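Local coordinates for protein halocarboxylic acid dehalogenase DehI (Pseudomonas putida, PDB 3BJX) that probably hydrolyses carbon-halogen bonds, acting as a dehalogenase on alpha-halogenated carboxylic acids, at residues R88-L93 with S236-T241. Numbering follows the deposited sequence.
Sequences RERSLL and SRELVT
R90 and E238 form a single salt bridge, and the pair illustrates how a polar link at the edge of a helix packing can lie beside a small nonpolar one. NH1 of R90 donates to OE2 of E238 at 3.1 Å, with an N-H...O angle of 157°. The acceptor lies almost in the guanidinium plane, yet the donor reaches OE2 from well above the carboxylate plane; the two flat groups are 88° apart, so this is a single-point bond, with the planes nearly perpendicular, rather than a paired, coplanar one. E238 sends CG anti to its backbone N (chi1 161°) and runs extended, which brings OE2 alongside the aliphatic stem of R90, 3.6 Å from CD of R90. Deeper in, the two methyls of L239 divide the remaining contact: CD1 rests on CB of R90 at 4.0 Å, while CD2 approaches OG of S91 at 3.7 Å.

Second-shell bonds steady these groups. NE of R90 is paired with E86 and OE1 of E238 with K235, whose NZ also reaches the carbonyl O of R90; S91 OG is bonded to the carbonyl of L87. A methionine in place of R90 would probably leave both E86 and E238 without this shared cationic partner.

The contact thus joins the C-terminal end of helix 78-90 and the turn after it to the middle of helix 230-248, while S91 also packs on T288 and I292 of helix 267-299, in an all-helical surround without strands.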
loop_
_atom_site.group_PDB
_atom_site.type_symbol
_atom_site.label_atom_id
_atom_site.label_comp_id
_atom_site.label_asym_id
_atom_site.label_seq_id
_atom_site.Cartn_x
_atom_site.Cartn_y
_atom_site.Cartn_z
ATOM N N ARG A 88 15.118 9.340 -10.398
ATOM C CA ARG A 88 14.931 10.804 -10.403
ATOM C C ARG A 88 14.581 11.375 -11.768
ATOM O O ARG A 88 13.692 12.216 -11.891
ATOM C CB ARG A 88 16.169 11.526 -9.863
ATOM C CG ARG A 88 15.905 13.013 -9.582
ATOM C CD ARG A 88 17.083 13.678 -8.912
ATOM N NE ARG A 88 17.595 12.928 -7.774
ATOM C CZ ARG A 88 18.731 12.232 -7.786
ATOM N NH1 ARG A 88 19.479 12.192 -8.890
ATOM N NH2 ARG A 88 19.116 11.559 -6.697
ATOM N N GLU A 89 15.300 10.932 -12.786
ATOM C CA GLU A 89 15.067 11.357 -14.160
ATOM C C GLU A 89 13.693 10.907 -14.713
ATOM O O GLU A 89 12.992 11.682 -15.356
ATOM C CB GLU A 89 16.168 10.769 -15.024
ATOM C CG GLU A 89 16.766 11.698 -15.980
ATOM C CD GLU A 89 17.335 10.967 -17.167
ATOM O OE1 GLU A 89 17.679 9.766 -17.027
ATOM O OE2 GLU A 89 17.410 11.600 -18.247
ATOM N N ARG A 90 13.341 9.645 -14.489
ATOM C CA ARG A 90 12.035 9.097 -14.860
ATOM C C ARG A 90 10.811 9.761 -14.209
ATOM O O ARG A 90 9.700 9.666 -14.764
ATOM C CB ARG A 90 11.979 7.615 -14.533
ATOM C CG ARG A 90 12.825 6.738 -15.413
ATOM C CD ARG A 90 12.584 5.339 -14.936
ATOM N NE ARG A 90 13.279 4.332 -15.711
ATOM C CZ ARG A 90 12.762 3.706 -16.756
ATOM N NH1 ARG A 90 11.544 4.023 -17.198
ATOM N NH2 ARG A 90 13.479 2.769 -17.356
ATOM N N SER A 91 11.008 10.418 -13.057
ATOM C CA SER A 91 9.921 11.097 -12.312
ATOM C C SER A 91 9.195 12.206 -13.069
ATOM O O SER A 91 8.093 12.625 -12.671
ATOM C CB SER A 91 10.444 11.680 -11.019
ATOM O OG SER A 91 11.098 10.687 -10.269
ATOM N N LEU A 92 9.792 12.706 -14.142
ATOM C CA LEU A 92 9.170 13.825 -14.834
ATOM C C LEU A 92 7.856 13.431 -15.519
ATOM O O LEU A 92 7.772 12.406 -16.186
ATOM C CB LEU A 92 10.131 14.475 -15.835
ATOM C CG LEU A 92 11.374 15.253 -15.399
ATOM C CD1 LEU A 92 12.137 15.545 -16.676
ATOM C CD2 LEU A 92 11.081 16.546 -14.668
ATOM N N LEU A 93 6.837 14.255 -15.325
ATOM C CA LEU A 93 5.569 14.095 -16.017
ATOM C C LEU A 93 5.561 14.869 -17.328
ATOM O O LEU A 93 5.941 16.046 -17.392
ATOM C CB LEU A 93 4.414 14.549 -15.135
ATOM C CG LEU A 93 4.101 13.717 -13.896
ATOM C CD1 LEU A 93 3.239 14.531 -12.932
ATOM C CD2 LEU A 93 3.417 12.394 -14.263
ATOM N N SER A 236 3.847 6.790 -11.122
ATOM C CA SER A 236 4.105 6.143 -9.842
ATOM C C SER A 236 4.292 4.612 -9.964
ATOM O O SER A 236 5.274 4.065 -9.453
ATOM C CB SER A 236 3.000 6.501 -8.839
ATOM O OG SER A 236 3.283 5.942 -7.567
ATOM N N ARG A 237 3.374 3.935 -10.662
ATOM C CA ARG A 237 3.526 2.508 -10.968
ATOM C C ARG A 237 4.889 2.210 -11.644
ATOM O O ARG A 237 5.576 1.259 -11.277
ATOM C CB ARG A 237 2.328 1.991 -11.779
ATOM C CG ARG A 237 1.250 1.238 -10.904
ATOM C CD ARG A 237 -0.245 1.441 -11.310
ATOM N NE ARG A 237 -0.468 1.642 -12.746
ATOM C CZ ARG A 237 -1.406 2.446 -13.261
ATOM N NH1 ARG A 237 -2.229 3.160 -12.488
ATOM N NH2 ARG A 237 -1.509 2.562 -14.570
ATOM N N GLU A 238 5.301 3.067 -12.573
ATOM C CA GLU A 238 6.595 2.922 -13.261
ATOM C C GLU A 238 7.820 3.035 -12.339
ATOM O O GLU A 238 8.774 2.280 -12.481
ATOM C CB GLU A 238 6.700 3.932 -14.413
ATOM C CG GLU A 238 8.120 4.194 -14.892
ATOM C CD GLU A 238 8.168 5.290 -15.917
ATOM O OE1 GLU A 238 7.091 5.588 -16.463
ATOM O OE2 GLU A 238 9.257 5.843 -16.174
ATOM N N LEU A 239 7.782 3.982 -11.408
ATOM C CA LEU A 239 8.817 4.126 -10.401
ATOM C C LEU A 239 8.859 2.961 -9.448
ATOM O O LEU A 239 9.938 2.429 -9.191
ATOM C CB LEU A 239 8.608 5.414 -9.607
ATOM C CG LEU A 239 9.539 6.576 -9.908
ATOM C CD1 LEU A 239 9.657 6.789 -11.389
ATOM C CD2 LEU A 239 9.022 7.836 -9.191
ATOM N N VAL A 240 7.694 2.571 -8.918
ATOM C CA VAL A 240 7.580 1.399 -8.030
ATOM C C VAL A 240 8.215 0.149 -8.666
ATOM O O VAL A 240 9.049 -0.515 -8.050
ATOM C CB VAL A 240 6.079 1.096 -7.600
ATOM C CG1 VAL A 240 5.998 -0.164 -6.803
ATOM C CG2 VAL A 240 5.478 2.230 -6.814
ATOM N N THR A 241 7.814 -0.138 -9.903
ATOM C CA THR A 241 8.318 -1.265 -10.696
ATOM C C THR A 241 9.818 -1.149 -10.978
ATOM O O THR A 241 10.573 -2.068 -10.694
ATOM C CB THR A 241 7.603 -1.342 -12.041
ATOM O OG1 THR A 241 6.184 -1.415 -11.843
ATOM C CG2 THR A 241 8.057 -2.554 -12.797
#